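Local coordinates for protein cellulase IBT99 (Metagenomes, PDB 6WBT) that probably hydrolyses 6-phospho-alpha-glucosides as a family 4 glycosidase, using NAD and a manganese ion, with glucose 6-phosphate bound in its active site, at residues I282-R286 with G287-I291; V107-E110 with T111-A114; K92-V95 with K96-I100. One frame throughout, in Å; residues are numbered along the deposited sequence.

Contact 1 (I282-R286 with G287-I291). With G6P (6-O-phosphono-alpha-D-glucopyranose), chain F.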
ATOM      1  N   ILE A 282       6.573   5.892  45.117  1.00 82.69           N
ATOM      2  CA  ILE A 282       7.930   6.250  44.714  1.00 81.33           C
ATOM      3  C   ILE A 282       8.961   5.492  45.543  1.00 81.13           C
ATOM      4  O   ILE A 282      10.032   5.136  45.038  1.00 80.39           O
ATOM      5  CB  ILE A 282       8.125   7.776  44.815  1.00 81.94           C
ATOM      6  CG1 ILE A 282       9.576   8.163  44.520  1.00 81.43           C
ATOM      7  CG2 ILE A 282       7.697   8.284  46.181  1.00 83.90           C
ATOM      8  CD1 ILE A 282      10.007   7.885  43.102  1.00 79.48           C
ATOM      9  N   ASN A 283       8.659   5.216  46.809  1.00 81.41           N
ATOM     10  CA  ASN A 283       9.597   4.542  47.694  1.00 81.12           C
ATOM     11  C   ASN A 283       9.396   3.030  47.748  1.00 80.17           C
ATOM     12  O   ASN A 283      10.055   2.365  48.555  1.00 80.33           O
ATOM     13  CB  ASN A 283       9.503   5.122  49.114  1.00 82.84           C
ATOM     14  CG  ASN A 283       9.783   6.619  49.159  1.00 84.41           C
ATOM     15  OD1 ASN A 283       8.944   7.401  49.608  1.00 86.21           O
ATOM     16  ND2 ASN A 283      10.967   7.019  48.710  1.00 84.29           N
ATOM     17  N   ASN A 284       8.512   2.467  46.914  1.00 78.86           N
ATOM     18  CA  ASN A 284       8.276   1.020  46.857  1.00 77.86           C
ATOM     19  C   ASN A 284       7.690   0.709  45.479  1.00 74.92           C
ATOM     20  O   ASN A 284       6.538   0.303  45.313  1.00 74.92           O
ATOM     21  CB  ASN A 284       7.349   0.547  47.979  1.00 79.63           C
ATOM     22  CG  ASN A 284       7.227  -0.967  48.053  1.00 79.75           C
ATOM     23  OD1 ASN A 284       6.219  -1.542  47.638  1.00 79.30           O
ATOM     24  ND2 ASN A 284       8.247  -1.616  48.597  1.00 80.52           N
ATOM     25  N   THR A 285       8.515   0.896  44.453  1.00 72.51           N
ATOM     26  CA  THR A 285       8.111   0.585  43.095  1.00 71.82           C
ATOM     27  C   THR A 285       8.053  -0.928  42.902  1.00 69.22           C
ATOM     28  O   THR A 285       8.436  -1.710  43.776  1.00 69.00           O
ATOM     29  CB  THR A 285       9.071   1.220  42.094  1.00 73.91           C
ATOM     30  OG1 THR A 285      10.390   0.714  42.320  1.00 75.55           O
ATOM     31  CG2 THR A 285       9.084   2.729  42.265  1.00 75.27           C
ATOM     32  N   ARG A 286       7.553  -1.334  41.732  1.00 67.21           N
ATOM     33  CA  ARG A 286       7.411  -2.756  41.434  1.00 64.84           C
ATOM     34  C   ARG A 286       8.763  -3.460  41.421  1.00 63.81           C
ATOM     35  O   ARG A 286       8.876  -4.611  41.860  1.00 63.83           O
ATOM     36  CB  ARG A 286       6.695  -2.935  40.094  1.00 62.54           C
ATOM     37  CG  ARG A 286       6.561  -4.378  39.641  1.00 60.47           C
ATOM     38  CD  ARG A 286       5.869  -5.228  40.694  1.00 59.73           C
ATOM     39  NE  ARG A 286       5.846  -6.643  40.336  1.00 58.08           N
ATOM     40  CZ  ARG A 286       5.376  -7.603  41.125  1.00 57.76           C
ATOM     41  NH1 ARG A 286       4.890  -7.302  42.322  1.00 58.99           N
ATOM     42  NH2 ARG A 286       5.395  -8.865  40.719  1.00 56.11           N
ATOM     43  N   GLY A 287       9.798  -2.787  40.918  1.00 62.64           N
ATOM     44  CA  GLY A 287      11.125  -3.382  40.935  1.00 62.02           C
ATOM     45  C   GLY A 287      11.630  -3.633  42.342  1.00 62.68           C
ATOM     46  O   GLY A 287      12.322  -4.621  42.597  1.00 62.07           O
HETATM   47  N   MSE A 288      11.293  -2.745  43.271  1.00 63.71           N
HETATM   48  CA  MSE A 288      11.675  -2.911  44.668  1.00 65.03           C
HETATM   49  C   MSE A 288      10.939  -4.086  45.300  1.00 63.53           C
HETATM   50  O   MSE A 288      11.464  -4.756  46.190  1.00 62.97           O
HETATM   51  CB  MSE A 288      11.393  -1.631  45.456  1.00 67.23           C
HETATM   52  CG  MSE A 288      12.385  -0.510  45.201  1.00 68.26           C
HETATM   53 SE   MSE A 288      11.878   1.135  46.112  0.62 69.99          SE
HETATM   54  CE  MSE A 288      13.618   2.011  46.145  1.00 71.80           C
ATOM     55  N   GLN A 289       9.715  -4.331  44.827  1.00 62.96           N
ATOM     56  CA  GLN A 289       8.916  -5.422  45.375  1.00 63.10           C
ATOM     57  C   GLN A 289       9.494  -6.779  44.995  1.00 62.18           C
ATOM     58  O   GLN A 289       9.552  -7.690  45.829  1.00 62.76           O
ATOM     59  CB  GLN A 289       7.469  -5.298  44.897  1.00 63.55           C
ATOM     60  CG  GLN A 289       6.802  -3.997  45.310  1.00 64.11           C
ATOM     61  CD  GLN A 289       5.464  -3.784  44.634  1.00 63.54           C
ATOM     62  OE1 GLN A 289       4.790  -4.740  44.251  1.00 62.63           O
ATOM     63  NE2 GLN A 289       5.076  -2.525  44.477  1.00 64.58           N
ATOM     64  N   VAL A 290       9.930  -6.935  43.741  1.00 60.57           N
ATOM     65  CA  VAL A 290      10.538  -8.195  43.332  1.00 58.71           C
ATOM     66  C   VAL A 290      11.933  -8.355  43.922  1.00 59.77           C
ATOM     67  O   VAL A 290      12.440  -9.479  44.004  1.00 59.87           O
ATOM     68  CB  VAL A 290      10.573  -8.313  41.795  1.00 55.53           C
ATOM     69  CG1 VAL A 290       9.197  -8.027  41.211  1.00 54.83           C
ATOM     70  CG2 VAL A 290      11.617  -7.383  41.204  1.00 54.41           C
ATOM     71  N   ILE A 291      12.569  -7.256  44.336  1.00 61.56           N
ATOM     72  CA  ILE A 291      13.840  -7.362  45.045  1.00 62.97           C
ATOM     73  C   ILE A 291      13.617  -7.919  46.445  1.00 66.32           C
ATOM     74  O   ILE A 291      14.346  -8.809  46.900  1.00 66.43           O
ATOM     75  CB  ILE A 291      14.550  -5.996  45.082  1.00 62.69           C
ATOM     76  CG1 ILE A 291      15.110  -5.649  43.701  1.00 61.75           C
ATOM     77  CG2 ILE A 291      15.657  -5.991  46.124  1.00 63.34           C
ATOM     78  CD1 ILE A 291      15.806  -4.307  43.645  1.00 61.11           C
TER
HETATM   79  C1  G6P F 502       4.478 -10.933  32.667  1.00 91.49           C
HETATM   80  C2  G6P F 502       4.954  -9.895  31.655  1.00 90.50           C
HETATM   81  C3  G6P F 502       6.399  -9.491  31.921  1.00 89.51           C
HETATM   82  C4  G6P F 502       6.583  -9.104  33.383  1.00 88.54           C
HETATM   83  C5  G6P F 502       6.079 -10.235  34.270  1.00 88.09           C
HETATM   84  C6  G6P F 502       6.272  -9.946  35.756  1.00 84.11           C
HETATM   85  O1  G6P F 502       5.204 -12.152  32.477  1.00 92.79           O
HETATM   86  O2  G6P F 502       4.846 -10.431  30.332  1.00 90.32           O
HETATM   87  O3  G6P F 502       6.753  -8.389  31.079  1.00 89.80           O
HETATM   88  O4  G6P F 502       7.967  -8.855  33.650  1.00 88.53           O
HETATM   89  O5  G6P F 502       4.695 -10.457  33.996  1.00 90.46           O
HETATM   90  O6  G6P F 502       7.004  -8.738  35.951  1.00 80.37           O
HETATM   91  P   G6P F 502       7.617  -8.403  37.401  1.00 77.48           P
HETATM   92  O1P G6P F 502       7.384  -6.922  37.568  1.00 77.80           O
HETATM   93  O2P G6P F 502       9.066  -8.814  37.299  1.00 77.65           O
HETATM   94  O3P G6P F 502       6.803  -9.265  38.338  1.00 76.76           O
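Arg286 and Gln289 meet side chain to side chain at the start of helix 286-291, and the arginine carries the contact on to the phosphate of glucose 6-phosphate. Arg286 NH2 gives a nearly straight bond to phosphate O3P (2.8 Å, 165°). Arg286 NE bonds to O1P at 3.2 Å and more weakly to O3P. The phosphate thus sits at one edge of the guanidinium. Gln289 OE1 lies at a different edge, beside NH1. Arg286 NH1 donates a hydrogen bond to Gln289 OE1 (3.2 Å), with OE1 close to the guanidinium plane, while the amide plane stands almost perpendicular to it (87°). NH1 also has a salt bridge to Asp241. Val290 CG1 lies over one face of the guanidinium, offset toward the rim. The bend of Arg286 at chi2 (56°) leads the chain past the phosphate, so that the NE and NH2 edge of the guanidinium faces it.

The place is a helix N-terminus, with Thr285 at the N-cap. Gln289 N bonds to Thr285 O (3.1 Å), and Val290 N bonds to Arg286 O. Thr285 OG1 is held by Glu98 of helix 90-103.

Further out, Gln289 uses its other amide atom to grip the preceding loop. Gln289 NE2 bonds to Asn284 O at 3.3 Å, approaching from above the carbonyl plane. The two amide planes are nearly parallel, though the side chains cross at about a right angle, and Asn284 OD1 rests 3.4 Å from Gln289 CG. The selenomethionine at Met288 extends back along the loop, bringing SE to 3.3 Å from Asn283 O.

Contact 2 (V107-E110 with T111-A114). With G6P (6-O-phosphono-alpha-D-glucopyranose), chain F; NAD (nicotinamide-adenine-dinucleotide), chain G.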
ATOM      1  N   VAL A 107       4.073   7.259  34.489  1.00 73.85           N
ATOM      2  CA  VAL A 107       3.965   5.842  34.819  1.00 72.99           C
ATOM      3  C   VAL A 107       5.345   5.204  34.744  1.00 71.68           C
ATOM      4  O   VAL A 107       5.961   5.144  33.674  1.00 71.18           O
ATOM      5  CB  VAL A 107       2.977   5.131  33.884  1.00 72.54           C
ATOM      6  CG1 VAL A 107       3.036   3.624  34.098  1.00 72.63           C
ATOM      7  CG2 VAL A 107       1.570   5.650  34.110  1.00 73.49           C
ATOM      8  N   GLY A 108       5.837   4.724  35.882  1.00 70.49           N
ATOM      9  CA  GLY A 108       7.104   4.024  35.928  1.00 67.50           C
ATOM     10  C   GLY A 108       6.927   2.521  35.906  1.00 65.40           C
ATOM     11  O   GLY A 108       6.755   1.891  36.954  1.00 66.81           O
ATOM     12  N   GLN A 109       6.961   1.935  34.713  1.00 62.89           N
ATOM     13  CA  GLN A 109       6.745   0.510  34.533  1.00 59.43           C
ATOM     14  C   GLN A 109       7.997  -0.132  33.948  1.00 56.90           C
ATOM     15  O   GLN A 109       8.884   0.546  33.423  1.00 55.58           O
ATOM     16  CB  GLN A 109       5.532   0.248  33.627  1.00 58.05           C
ATOM     17  CG  GLN A 109       4.721  -0.988  33.994  1.00 57.51           C
ATOM     18  CD  GLN A 109       5.246  -2.253  33.344  1.00 55.64           C
ATOM     19  OE1 GLN A 109       5.869  -2.206  32.284  1.00 54.59           O
ATOM     20  NE2 GLN A 109       5.001  -3.392  33.981  1.00 54.30           N
ATOM     21  N   GLU A 110       8.056  -1.461  34.054  1.00 57.14           N
ATOM     22  CA  GLU A 110       9.212  -2.203  33.563  1.00 56.95           C
ATOM     23  C   GLU A 110       9.374  -2.044  32.056  1.00 56.02           C
ATOM     24  O   GLU A 110      10.470  -1.753  31.565  1.00 53.28           O
ATOM     25  CB  GLU A 110       9.075  -3.681  33.932  1.00 57.71           C
ATOM     26  CG  GLU A 110      10.227  -4.551  33.461  1.00 58.99           C
ATOM     27  CD  GLU A 110       9.856  -6.021  33.396  1.00 60.38           C
ATOM     28  OE1 GLU A 110       8.786  -6.339  32.839  1.00 61.13           O
ATOM     29  OE2 GLU A 110      10.633  -6.855  33.907  1.00 61.24           O
ATOM     30  N   THR A 111       8.289  -2.233  31.304  1.00 57.68           N
ATOM     31  CA  THR A 111       8.350  -2.251  29.850  1.00 59.14           C
ATOM     32  C   THR A 111       7.455  -1.218  29.181  1.00 59.99           C
ATOM     33  O   THR A 111       7.433  -1.153  27.946  1.00 58.49           O
ATOM     34  CB  THR A 111       7.984  -3.645  29.323  1.00 60.34           C
ATOM     35  OG1 THR A 111       6.644  -3.969  29.714  1.00 62.56           O
ATOM     36  CG2 THR A 111       8.930  -4.686  29.886  1.00 60.69           C
ATOM     37  N   CYS A 112       6.720  -0.413  29.943  1.00 60.52           N
ATOM     38  CA  CYS A 112       5.814   0.580  29.384  1.00 60.39           C
ATOM     39  C   CYS A 112       6.179   1.967  29.894  1.00 61.22           C
ATOM     40  O   CYS A 112       6.565   2.132  31.055  1.00 62.51           O
ATOM     41  CB  CYS A 112       4.359   0.259  29.736  1.00 60.34           C
ATOM     42  SG  CYS A 112       3.751  -1.281  29.016  1.00 60.99           S
ATOM     43  N   GLY A 113       6.049   2.961  29.018  1.00 59.88           N
ATOM     44  CA  GLY A 113       6.373   4.325  29.379  1.00 59.91           C
ATOM     45  C   GLY A 113       7.851   4.628  29.210  1.00 58.26           C
ATOM     46  O   GLY A 113       8.579   3.965  28.462  1.00 56.52           O
ATOM     47  N   ALA A 114       8.297   5.662  29.929  1.00 57.66           N
ATOM     48  CA  ALA A 114       9.703   6.049  29.875  1.00 55.20           C
ATOM     49  C   ALA A 114      10.606   4.989  30.491  1.00 52.76           C
ATOM     50  O   ALA A 114      11.756   4.836  30.066  1.00 52.44           O
ATOM     51  CB  ALA A 114       9.906   7.393  30.573  1.00 56.93           C
TER
HETATM   52  C1  G6P F 502       4.478 -10.933  32.667  1.00 91.49           C
HETATM   53  C2  G6P F 502       4.954  -9.895  31.655  1.00 90.50           C
HETATM   54  C3  G6P F 502       6.399  -9.491  31.921  1.00 89.51           C
HETATM   55  C4  G6P F 502       6.583  -9.104  33.383  1.00 88.54           C
HETATM   56  C5  G6P F 502       6.079 -10.235  34.270  1.00 88.09           C
HETATM   57  C6  G6P F 502       6.272  -9.946  35.756  1.00 84.11           C
HETATM   58  O1  G6P F 502       5.204 -12.152  32.477  1.00 92.79           O
HETATM   59  O2  G6P F 502       4.846 -10.431  30.332  1.00 90.32           O
HETATM   60  O3  G6P F 502       6.753  -8.389  31.079  1.00 89.80           O
HETATM   61  O4  G6P F 502       7.967  -8.855  33.650  1.00 88.53           O
HETATM   62  O5  G6P F 502       4.695 -10.457  33.996  1.00 90.46           O
HETATM   63  O6  G6P F 502       7.004  -8.738  35.951  1.00 80.37           O
HETATM   64  P   G6P F 502       7.617  -8.403  37.401  1.00 77.48           P
HETATM   65  O1P G6P F 502       7.384  -6.922  37.568  1.00 77.80           O
HETATM   66  O2P G6P F 502       9.066  -8.814  37.299  1.00 77.65           O
HETATM   67  O3P G6P F 502       6.803  -9.265  38.338  1.00 76.76           O
HETATM   68  PA  NAD G 503      17.219 -10.808  36.985  1.00 60.71           P
HETATM   69  O1A NAD G 503      17.724  -9.408  37.096  1.00 60.66           O
HETATM   70  O2A NAD G 503      16.834 -11.516  38.242  1.00 60.79           O
HETATM   71  O5B NAD G 503      18.298 -11.687  36.183  1.00 59.49           O
HETATM   72  C5B NAD G 503      18.733 -11.255  34.865  1.00 58.93           C
HETATM   73  C4B NAD G 503      20.066 -11.889  34.549  1.00 58.74           C
HETATM   74  O4B NAD G 503      20.540 -11.417  33.259  1.00 58.72           O
HETATM   75  C3B NAD G 503      21.206 -11.596  35.539  1.00 58.92           C
HETATM   76  O3B NAD G 503      21.853 -12.812  35.895  1.00 58.79           O
HETATM   77  C2B NAD G 503      22.151 -10.708  34.723  1.00 59.17           C
HETATM   78  O2B NAD G 503      23.491 -10.730  35.165  1.00 58.27           O
HETATM   79  C1B NAD G 503      21.941 -11.299  33.337  1.00 59.38           C
HETATM   80  N9A NAD G 503      22.416 -10.456  32.246  1.00 60.57           N
HETATM   81  C8A NAD G 503      22.369  -9.086  32.186  1.00 61.63           C
HETATM   82  N7A NAD G 503      22.880  -8.593  31.085  1.00 62.42           N
HETATM   83  C5A NAD G 503      23.303  -9.707  30.375  1.00 61.78           C
HETATM   84  C6A NAD G 503      23.934  -9.846  29.124  1.00 61.66           C
HETATM   85  N6A NAD G 503      24.261  -8.820  28.344  1.00 62.06           N
HETATM   86  N1A NAD G 503      24.225 -11.101  28.708  1.00 61.36           N
HETATM   87  C2A NAD G 503      23.894 -12.130  29.500  1.00 61.28           C
HETATM   88  N3A NAD G 503      23.301 -12.118  30.690  1.00 61.17           N
HETATM   89  C4A NAD G 503      23.026 -10.863  31.081  1.00 61.40           C
HETATM   90  O3  NAD G 503      15.967 -10.830  35.984  1.00 63.16           O
HETATM   91  PN  NAD G 503      14.542 -11.565  36.049  1.00 64.77           P
HETATM   92  O1N NAD G 503      14.757 -13.018  36.309  1.00 65.78           O
HETATM   93  O2N NAD G 503      13.646 -10.802  36.968  1.00 64.49           O
HETATM   94  O5D NAD G 503      14.049 -11.363  34.539  1.00 65.09           O
HETATM   95  C5D NAD G 503      14.926 -11.811  33.476  1.00 64.02           C
HETATM   96  C4D NAD G 503      14.410 -11.298  32.156  1.00 63.82           C
HETATM   97  O4D NAD G 503      13.194 -12.002  31.817  1.00 64.07           O
HETATM   98  C3D NAD G 503      14.033  -9.809  32.120  1.00 64.18           C
HETATM   99  O3D NAD G 503      14.538  -9.216  30.931  1.00 65.01           O
HETATM  100  C2D NAD G 503      12.503  -9.890  32.094  1.00 63.47           C
HETATM  101  O2D NAD G 503      11.854  -8.717  31.633  1.00 62.16           O
HETATM  102  C1D NAD G 503      12.310 -11.094  31.181  1.00 65.22           C
HETATM  103  N1N NAD G 503      10.927 -11.643  31.244  1.00 67.80           N
HETATM  104  C2N NAD G 503      10.067 -11.442  30.198  1.00 69.46           C
HETATM  105  C3N NAD G 503       8.767 -11.921  30.249  1.00 71.34           C
HETATM  106  C7N NAD G 503       7.890 -11.716  29.040  1.00 73.81           C
HETATM  107  O7N NAD G 503       6.690 -11.504  29.194  1.00 75.16           O
HETATM  108  N7N NAD G 503       8.457 -11.809  27.845  1.00 74.43           N
HETATM  109  C4N NAD G 503       8.335 -12.582  31.395  1.00 70.34           C
HETATM  110  C5N NAD G 503       9.221 -12.809  32.426  1.00 69.07           C
HETATM  111  C6N NAD G 503      10.511 -12.335  32.331  1.00 67.87           C
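Gln109 folds back so that its amide oxygen meets Thr111 and Cys112. The bend at chi2 (-87°) brings OE1 down to the backbone of these two residues. Thr111 N bonds to Gln109 OE1 at 2.6 Å from above the carbonyl plane. Thr111 OG1 reaches Gln109 OE1 at 3.2 Å in that plane, on a lone pair. A third, weak bond comes from Cys112 N. One oxygen therefore gathers three donors and ties the turn to a single side chain. Thr111 OG1 is also bonded to His201, a manganese ligand, which links the turn to the metal site.

This loop joins helix 90-103 to helix 114-136 in the NAD-binding, Rossmann-like part of the enzyme, with Gly113 at the N-cap of the second helix.

Glu110 and Thr111 lie side by side and point the same way. Thr111 CG2 lies 3.4 Å from Glu110 OE1. Glu110 extends from the turn with CG anti to N (chi1 180°), so its carboxylate spans the sugar and the cofactor ribose, one oxygen to each. Glu110 OE1 accepts from O4 of glucose 6-phosphate (2.8 Å) and weakly from O3. Glu110 OE2 accepts from the ribose hydroxyl O2D of NAD at 3.2 Å and pairs with Arg87.

Contact 3 (K92-V95 with K96-I100). With G6P (6-O-phosphono-alpha-D-glucopyranose), chain F.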
ATOM      1  N   LYS A  92      18.595  -3.550  39.800  1.00 63.35           N
ATOM      2  CA  LYS A  92      19.077  -2.278  40.330  1.00 66.48           C
ATOM      3  C   LYS A  92      18.688  -1.118  39.422  1.00 64.23           C
ATOM      4  O   LYS A  92      18.241  -0.069  39.901  1.00 64.58           O
ATOM      5  CB  LYS A  92      20.595  -2.338  40.510  1.00 70.36           C
ATOM      6  CG  LYS A  92      21.314  -1.025  40.249  1.00 74.18           C
ATOM      7  CD  LYS A  92      22.773  -1.269  39.897  1.00 76.46           C
ATOM      8  CE  LYS A  92      23.429  -0.014  39.346  1.00 78.70           C
ATOM      9  NZ  LYS A  92      24.812  -0.282  38.865  1.00 79.75           N
HETATM   10  N   MSE A  93      18.845  -1.287  38.114  1.00 60.93           N
HETATM   11  CA  MSE A  93      18.513  -0.232  37.165  1.00 60.86           C
HETATM   12  C   MSE A  93      17.009  -0.136  36.942  1.00 61.08           C
HETATM   13  O   MSE A  93      16.505   0.902  36.513  1.00 62.17           O
HETATM   14  CB  MSE A  93      19.229  -0.460  35.833  1.00 59.95           C
HETATM   15  CG  MSE A  93      20.705  -0.105  35.860  1.00 60.90           C
HETATM   16 SE   MSE A  93      21.004   1.734  36.437  0.71 62.94          SE
HETATM   17  CE  MSE A  93      19.836   2.643  35.168  1.00 63.55           C
ATOM     18  N   ARG A  94      16.295  -1.223  37.236  1.00 60.48           N
ATOM     19  CA  ARG A  94      14.845  -1.211  37.070  1.00 61.03           C
ATOM     20  C   ARG A  94      14.181  -0.279  38.075  1.00 63.97           C
ATOM     21  O   ARG A  94      13.275   0.484  37.717  1.00 63.02           O
ATOM     22  CB  ARG A  94      14.283  -2.626  37.203  1.00 58.84           C
ATOM     23  CG  ARG A  94      12.769  -2.683  37.117  1.00 58.05           C
ATOM     24  CD  ARG A  94      12.246  -4.104  37.207  1.00 58.25           C
ATOM     25  NE  ARG A  94      10.788  -4.137  37.158  1.00 58.67           N
ATOM     26  CZ  ARG A  94      10.063  -5.251  37.152  1.00 58.27           C
ATOM     27  NH1 ARG A  94      10.660  -6.434  37.192  1.00 58.66           N
ATOM     28  NH2 ARG A  94       8.741  -5.178  37.105  1.00 57.09           N
ATOM     29  N   VAL A  95      14.616  -0.322  39.337  1.00 65.96           N
ATOM     30  CA  VAL A  95      14.025   0.555  40.343  1.00 67.13           C
ATOM     31  C   VAL A  95      14.425   2.002  40.094  1.00 69.21           C
ATOM     32  O   VAL A  95      13.697   2.927  40.472  1.00 70.78           O
ATOM     33  CB  VAL A  95      14.414   0.094  41.761  1.00 66.29           C
ATOM     34  CG1 VAL A  95      14.133  -1.387  41.931  1.00 63.82           C
ATOM     35  CG2 VAL A  95      15.876   0.399  42.053  1.00 67.89           C
ATOM     36  N   LYS A  96      15.575   2.229  39.454  1.00 69.43           N
ATOM     37  CA  LYS A  96      15.978   3.594  39.142  1.00 71.81           C
ATOM     38  C   LYS A  96      15.176   4.155  37.976  1.00 72.80           C
ATOM     39  O   LYS A  96      14.905   5.361  37.935  1.00 73.80           O
ATOM     40  CB  LYS A  96      17.476   3.647  38.839  1.00 71.80           C
ATOM     41  CG  LYS A  96      18.045   5.056  38.811  1.00 73.58           C
ATOM     42  CD  LYS A  96      17.744   5.787  40.110  1.00 75.67           C
ATOM     43  CE  LYS A  96      18.206   7.234  40.056  1.00 76.92           C
ATOM     44  NZ  LYS A  96      17.836   7.975  41.293  1.00 78.03           N
ATOM     45  N   ASP A  97      14.782   3.304  37.026  1.00 72.23           N
ATOM     46  CA  ASP A  97      13.910   3.756  35.948  1.00 71.39           C
ATOM     47  C   ASP A  97      12.521   4.094  36.473  1.00 71.56           C
ATOM     48  O   ASP A  97      11.929   5.104  36.076  1.00 72.28           O
ATOM     49  CB  ASP A  97      13.823   2.689  34.857  1.00 69.46           C
ATOM     50  CG  ASP A  97      15.166   2.389  34.224  1.00 69.07           C
ATOM     51  OD1 ASP A  97      16.149   3.083  34.554  1.00 69.81           O
ATOM     52  OD2 ASP A  97      15.237   1.455  33.399  1.00 67.63           O
ATOM     53  N   GLU A  98      11.988   3.261  37.370  1.00 71.00           N
ATOM     54  CA  GLU A  98      10.654   3.507  37.908  1.00 71.56           C
ATOM     55  C   GLU A  98      10.637   4.738  38.806  1.00 70.37           C
ATOM     56  O   GLU A  98       9.648   5.482  38.829  1.00 71.27           O
ATOM     57  CB  GLU A  98      10.164   2.276  38.669  1.00 74.01           C
ATOM     58  CG  GLU A  98       9.917   1.062  37.790  1.00 75.70           C
ATOM     59  CD  GLU A  98       9.720  -0.208  38.593  1.00 77.61           C
ATOM     60  OE1 GLU A  98      10.415  -0.379  39.616  1.00 78.55           O
ATOM     61  OE2 GLU A  98       8.870  -1.036  38.204  1.00 77.61           O
ATOM     62  N   GLN A  99      11.720   4.976  39.549  1.00 67.69           N
ATOM     63  CA  GLN A  99      11.755   6.121  40.453  1.00 67.29           C
ATOM     64  C   GLN A  99      11.895   7.433  39.690  1.00 66.61           C
ATOM     65  O   GLN A  99      11.312   8.450  40.083  1.00 69.21           O
ATOM     66  CB  GLN A  99      12.891   5.965  41.463  1.00 68.11           C
ATOM     67  CG  GLN A  99      12.568   5.038  42.623  1.00 69.73           C
ATOM     68  CD  GLN A  99      13.674   4.998  43.659  1.00 72.44           C
ATOM     69  OE1 GLN A  99      13.412   4.942  44.861  1.00 74.26           O
ATOM     70  NE2 GLN A  99      14.919   5.026  43.198  1.00 72.23           N
ATOM     71  N   ILE A 100      12.667   7.433  38.602  1.00 63.30           N
ATOM     72  CA  ILE A 100      12.839   8.652  37.817  1.00 62.79           C
ATOM     73  C   ILE A 100      11.524   9.053  37.159  1.00 63.98           C
ATOM     74  O   ILE A 100      11.193  10.241  37.073  1.00 65.83           O
ATOM     75  CB  ILE A 100      13.966   8.465  36.783  1.00 59.63           C
ATOM     76  CG1 ILE A 100      15.329   8.474  37.478  1.00 58.72           C
ATOM     77  CG2 ILE A 100      13.909   9.543  35.710  1.00 60.01           C
ATOM     78  CD1 ILE A 100      16.498   8.338  36.530  1.00 56.56           C
TER
HETATM   79  C1  G6P F 502       4.478 -10.933  32.667  1.00 91.49           C
HETATM   80  C2  G6P F 502       4.954  -9.895  31.655  1.00 90.50           C
HETATM   81  C3  G6P F 502       6.399  -9.491  31.921  1.00 89.51           C
HETATM   82  C4  G6P F 502       6.583  -9.104  33.383  1.00 88.54           C
HETATM   83  C5  G6P F 502       6.079 -10.235  34.270  1.00 88.09           C
HETATM   84  C6  G6P F 502       6.272  -9.946  35.756  1.00 84.11           C
HETATM   85  O1  G6P F 502       5.204 -12.152  32.477  1.00 92.79           O
HETATM   86  O2  G6P F 502       4.846 -10.431  30.332  1.00 90.32           O
HETATM   87  O3  G6P F 502       6.753  -8.389  31.079  1.00 89.80           O
HETATM   88  O4  G6P F 502       7.967  -8.855  33.650  1.00 88.53           O
HETATM   89  O5  G6P F 502       4.695 -10.457  33.996  1.00 90.46           O
HETATM   90  O6  G6P F 502       7.004  -8.738  35.951  1.00 80.37           O
HETATM   91  P   G6P F 502       7.617  -8.403  37.401  1.00 77.48           P
HETATM   92  O1P G6P F 502       7.384  -6.922  37.568  1.00 77.80           O
HETATM   93  O2P G6P F 502       9.066  -8.814  37.299  1.00 77.65           O
HETATM   94  O3P G6P F 502       6.803  -9.265  38.338  1.00 76.76           O
HETATM   95  O   HOH W   1       7.232  -2.267  36.372  1.00 56.52           O
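Arg94 and Glu98, one helical turn apart, form a long salt bridge, with Arg94 NE 3.8 Å from Glu98 OE2. Their side chains meet at a slant, the guanidinium and carboxylate planes turned 54° apart. A water also links them, weakly on the arginine side. It donates to Glu98 OE2 at 2.7 Å and accepts from Arg94 NH2. The other carboxylate oxygen, OE1, is turned to the start of helix 286-291, where Gly287 N and Thr285 hold it.

The ligand bond is made by the far end of Arg94. Its chain is fully extended, with CG anti to N (chi1 177°), which carries the guanidinium well out from the helix. Arg94 NH1 donates to phosphate O2P of glucose 6-phosphate at 2.9 Å, almost straight (176°). The phosphorus lies at the edge of the guanidinium, in its plane.

Backbone bonds between residues four apart mark this as regular alpha-helix, part of helix 90-103 in the NAD-binding, Rossmann-like part of the enzyme. Asp97 N bonds to Met93 O, Glu98 N to Arg94 O (3.1 Å), and Gln99 N to Val95 O.

Other side-chain contact is loose: the curled selenomethionine at Met93 puts CE 3.8 Å from Asp97 OD1. The carboxylate of Asp97 itself pairs with Arg122 of helix 114-136. Beyond the segments, Val95 packs on Met288 of helix 286-291, and Ile100 packs against helix 421-434.

Overall arrangement
All three contacts are local, and all reach the same glucose 6-phosphate. Contacts 1 and 3 supply arginines to its phosphate, whereas contact 2 brings a carboxylate to its sugar hydroxyls and also touches NAD. Contact 2 is a buried loop; the other two are only partly buried and include exposed residues. Contacts 2 and 3 belong to the NAD-binding region of the family 4 enzyme, contact 1 to the C-terminal one. Contacts 1 and 3 touch directly, helix 90-103 receiving the start of helix 286-291. Contact 2 lies about 6 Å from contact 1 at nearest atoms, and meets contact 3 through a long, weak ion pair of Glu110 with Arg94.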